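Local coordinates for protein steroid delta-isomerase (PDB 3MSO) that probably acts as a steroid delta-isomerase or a related enzyme of the SnoaL-like, NTF2-clan fold, at residues Lys47-Gly51 with Ala52-Ser56; Ser56-Leu59 with Asn60-Thr64. All coordinates share one frame; numbering follows the deposited sequence.

Interaction 1. Residues Lys47-Gly51 with Ala52-Ser56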
loop_
_atom_site.group_PDB
_atom_site.type_symbol
_atom_site.label_atom_id
_atom_site.label_comp_id
_atom_site.label_asym_id
_atom_site.label_seq_id
_atom_site.Cartn_x
_atom_site.Cartn_y
_atom_site.Cartn_z
ATOM N N LYS B 47 3.543 8.861 9.515
ATOM C CA LYS B 47 3.786 9.051 10.940
ATOM C C LYS B 47 5.107 8.410 11.376
ATOM O O LYS B 47 5.272 7.196 11.218
ATOM C CB LYS B 47 2.603 8.496 11.754
ATOM N N PRO B 48 6.058 9.211 11.929
ATOM C CA PRO B 48 7.327 8.630 12.388
ATOM C C PRO B 48 7.188 7.802 13.663
ATOM O O PRO B 48 6.179 7.901 14.350
ATOM C CB PRO B 48 8.221 9.855 12.595
ATOM C CG PRO B 48 7.296 10.954 12.899
ATOM C CD PRO B 48 6.011 10.666 12.182
ATOM N N TYR B 49 8.191 6.958 13.955
ATOM C CA TYR B 49 8.221 6.118 15.149
ATOM C C TYR B 49 9.203 6.780 16.074
ATOM O O TYR B 49 10.399 6.843 15.776
ATOM C CB TYR B 49 8.650 4.687 14.816
ATOM C CG TYR B 49 7.685 3.966 13.909
ATOM C CD1 TYR B 49 7.777 4.086 12.524
ATOM C CD2 TYR B 49 6.696 3.138 14.430
ATOM C CE1 TYR B 49 6.896 3.416 11.681
ATOM C CE2 TYR B 49 5.828 2.437 13.595
ATOM C CZ TYR B 49 5.927 2.582 12.219
ATOM O OH TYR B 49 5.047 1.911 11.395
ATOM N N ALA B 50 8.686 7.346 17.161
ATOM C CA ALA B 50 9.470 8.115 18.124
ATOM C C ALA B 50 9.977 7.312 19.310
ATOM O O ALA B 50 9.219 6.544 19.915
ATOM C CB ALA B 50 8.662 9.312 18.596
ATOM N N GLY B 51 11.259 7.515 19.630
ATOM C CA GLY B 51 11.930 6.899 20.772
ATOM C C GLY B 51 12.823 5.728 20.443
ATOM O O GLY B 51 12.418 4.823 19.706
ATOM N N ALA B 52 14.036 5.727 21.034
ATOM C CA ALA B 52 15.060 4.685 20.854
ATOM C C ALA B 52 14.515 3.270 21.016
ATOM O O ALA B 52 14.820 2.463 20.144
ATOM C CB ALA B 52 16.251 4.908 21.778
ATOM N N PRO B 53 13.664 2.929 22.032
ATOM C CA PRO B 53 13.148 1.542 22.102
ATOM C C PRO B 53 12.379 1.094 20.848
ATOM O O PRO B 53 12.681 0.024 20.311
ATOM C CB PRO B 53 12.265 1.550 23.359
ATOM C CG PRO B 53 12.765 2.700 24.166
ATOM C CD PRO B 53 13.171 3.733 23.174
ATOM N N VAL B 54 11.429 1.933 20.370
ATOM C CA VAL B 54 10.592 1.700 19.181
ATOM C C VAL B 54 11.473 1.570 17.933
ATOM O O VAL B 54 11.332 0.603 17.176
ATOM C CB VAL B 54 9.540 2.833 18.982
ATOM C CG1 VAL B 54 8.510 2.447 17.930
ATOM C CG2 VAL B 54 8.857 3.202 20.299
ATOM N N VAL B 55 12.384 2.551 17.740
ATOM C CA VAL B 55 13.336 2.638 16.623
ATOM C C VAL B 55 14.219 1.385 16.529
ATOM O O VAL B 55 14.353 0.813 15.438
ATOM C CB VAL B 55 14.158 3.949 16.688
ATOM C CG1 VAL B 55 15.322 3.935 15.705
ATOM C CG2 VAL B 55 13.269 5.163 16.446
ATOM N N SER B 56 14.784 0.947 17.674
ATOM C CA SER B 56 15.659 -0.227 17.756
ATOM C C SER B 56 14.911 -1.479 17.317
ATOM O O SER B 56 15.433 -2.284 16.538
ATOM C CB SER B 56 16.195 -0.397 19.172
ATOM O OG SER B 56 17.212 -1.380 19.204
#
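Tyr49 and Val54 meet where a short edge strand turns directly into a helix, a local strand-to-helix junction at the edge of the mixed sheet of this SnoaL-like, NTF2-type domain. Strand 49-50 runs antiparallel to strand 38-41, with backbone hydrogen bonds between Tyr49 and Phe40 and between Gly51 and Ala38, and helix 52-65 starts with no spacer. Gly51 takes the N-cap position; its positive phi of 102° is a conformation that glycine adopts easily. The CB of Val54 points back toward the strand. Its CG1, anti to the backbone N (chi1 -169°), comes within 3.8 Å of Tyr49 CB and 4.0 Å of the ring carbon Tyr49 CD2. The two side chains cross at about a right angle, and the ring runs on past the first turn toward Ile58. The other branch, CG2, rests against the carbonyl of Ala50, 3.4 Å from its O. Ala135 of a second subunit packs on Tyr49 and Ala139 of that subunit on Val54, which places this junction at a subunit interface. The first helical turn closes with Val55 N giving a nearly linear hydrogen bond (177°) to Gly51 O at 3.0 Å.

Interaction 2. Residues Ser56-Leu59 with Asn60-Thr64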
loop_
_atom_site.group_PDB
_atom_site.type_symbol
_atom_site.label_atom_id
_atom_site.label_comp_id
_atom_site.label_asym_id
_atom_site.label_seq_id
_atom_site.Cartn_x
_atom_site.Cartn_y
_atom_site.Cartn_z
ATOM N N SER B 56 14.784 0.947 17.674
ATOM C CA SER B 56 15.659 -0.227 17.756
ATOM C C SER B 56 14.911 -1.479 17.317
ATOM O O SER B 56 15.433 -2.284 16.538
ATOM C CB SER B 56 16.195 -0.397 19.172
ATOM O OG SER B 56 17.212 -1.380 19.204
HETATM N N MSE B 57 13.660 -1.586 17.756
HETATM C CA MSE B 57 12.793 -2.703 17.477
HETATM C C MSE B 57 12.421 -2.812 16.005
HETATM O O MSE B 57 12.443 -3.916 15.466
HETATM C CB MSE B 57 11.571 -2.614 18.364
HETATM C CG MSE B 57 10.899 -3.940 18.557
HETATM SE SE MSE B 57 9.012 -3.653 18.469
HETATM C CE MSE B 57 8.855 -3.175 16.515
ATOM N N ILE B 58 12.088 -1.685 15.353
ATOM C CA ILE B 58 11.734 -1.702 13.930
ATOM C C ILE B 58 12.978 -2.023 13.097
ATOM O O ILE B 58 12.900 -2.876 12.201
ATOM C CB ILE B 58 10.987 -0.413 13.469
ATOM C CG1 ILE B 58 9.719 -0.230 14.268
ATOM C CG2 ILE B 58 10.643 -0.459 11.983
ATOM C CD1 ILE B 58 9.438 1.070 14.522
ATOM N N LEU B 59 14.141 -1.405 13.453
ATOM C CA LEU B 59 15.405 -1.638 12.745
ATOM C C LEU B 59 15.886 -3.074 12.871
ATOM O O LEU B 59 16.492 -3.583 11.930
ATOM C CB LEU B 59 16.505 -0.638 13.111
ATOM C CG LEU B 59 16.277 0.803 12.656
ATOM C CD1 LEU B 59 17.233 1.752 13.361
ATOM C CD2 LEU B 59 16.433 0.943 11.158
ATOM N N ASN B 60 15.541 -3.753 13.984
ATOM C CA ASN B 60 15.868 -5.167 14.172
ATOM C C ASN B 60 14.949 -6.038 13.336
ATOM O O ASN B 60 15.387 -7.060 12.812
ATOM C CB ASN B 60 15.751 -5.570 15.629
ATOM C CG ASN B 60 17.071 -5.587 16.341
ATOM O OD1 ASN B 60 17.462 -4.587 16.953
ATOM N ND2 ASN B 60 17.802 -6.708 16.255
ATOM N N THR B 61 13.674 -5.635 13.217
ATOM C CA THR B 61 12.655 -6.350 12.459
ATOM C C THR B 61 12.961 -6.288 10.970
ATOM O O THR B 61 12.961 -7.328 10.306
ATOM C CB THR B 61 11.259 -5.816 12.809
ATOM O OG1 THR B 61 11.087 -5.871 14.226
ATOM C CG2 THR B 61 10.157 -6.622 12.140
ATOM N N VAL B 62 13.254 -5.067 10.459
ATOM C CA VAL B 62 13.603 -4.799 9.058
ATOM C C VAL B 62 14.802 -5.689 8.648
ATOM O O VAL B 62 14.811 -6.241 7.545
ATOM C CB VAL B 62 13.807 -3.268 8.856
ATOM C CG1 VAL B 62 14.576 -2.937 7.580
ATOM C CG2 VAL B 62 12.469 -2.520 8.891
ATOM N N LEU B 63 15.689 -5.978 9.621
ATOM C CA LEU B 63 16.870 -6.832 9.484
ATOM C C LEU B 63 16.501 -8.288 9.242
ATOM O O LEU B 63 17.244 -8.991 8.559
ATOM C CB LEU B 63 17.758 -6.681 10.735
ATOM C CG LEU B 63 19.048 -7.477 10.825
ATOM C CD1 LEU B 63 20.140 -6.884 9.931
ATOM C CD2 LEU B 63 19.522 -7.570 12.274
ATOM N N THR B 64 15.365 -8.746 9.782
ATOM C CA THR B 64 14.919 -10.143 9.633
ATOM C C THR B 64 14.142 -10.361 8.333
ATOM O O THR B 64 13.880 -11.500 7.945
ATOM C CB THR B 64 14.122 -10.614 10.880
ATOM O OG1 THR B 64 12.923 -9.848 11.002
ATOM C CG2 THR B 64 14.936 -10.532 12.174
#
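Thr61 grips the carbonyl oxygen of Met57 twice, one turn back along helix 52-65, and this is the tight part of a contact made wholly within the helix. The hydroxyl OG1 donates to Met57 O at 2.7 Å and the backbone Thr61 N donates to the same oxygen at 3.1 Å, the two arriving from opposite faces of the carbonyl plane. The first torsion makes this possible: OG1 stands anti to the carbonyl carbon and beside the threonine's own N (chi1 -54°), folded back along the helix. Met57, a selenomethionine, runs alongside Thr61 and points the same way, its chain bent so that CE comes to 4.2 Å from Thr61 OG1. Both pack on Leu134 of helix 120-138, and Met57 also meets Leu138 of a second subunit.

Next to this pair, Val62 N bonds to Ile58 O at 2.8 Å and 171°, while the apolar touch between the same two residues is light, 4.1 Å between Ile58 CG2 and Val62 CG2. Ile58 and Leu59 are buried, and both pack on Phe40 of strand 38-41. The side of Ser56, Asn60 and Leu63 is looser and partly exposed. Asn60 N still bonds to Ser56 O, bent to 139°, but the bond from Leu63 N to Leu59 O is weak at 3.4 Å. Thus polar bonding, more than apolar contact, joins these two turns, and the threonine hydroxyl, on a buried residue, spends its proton on a main-chain carbonyl of its own helix.

Coming from the N terminus, the chain passes along edge strand 49-50 and turns at Gly51 into helix 52-65. Interaction 1 closes that turn; interaction 2 follows along the same helix and closes no loop of its own. The two are consecutive, neither nesting nor crossing, and they share Ser56, where 47-56 hands over to 56-64. They also touch through space, with Tyr49 CD2 packed on Ile58 CD1, so the ring leaving the strand reaches the helix's second turn. Together they join the edge of the sheet, where Phe40 of strand 38-41 meets residues of both, to helix 120-138, which packs on Met57, Ile58 and Thr61 and bonds to Thr64 through Arg133 and Tyr137.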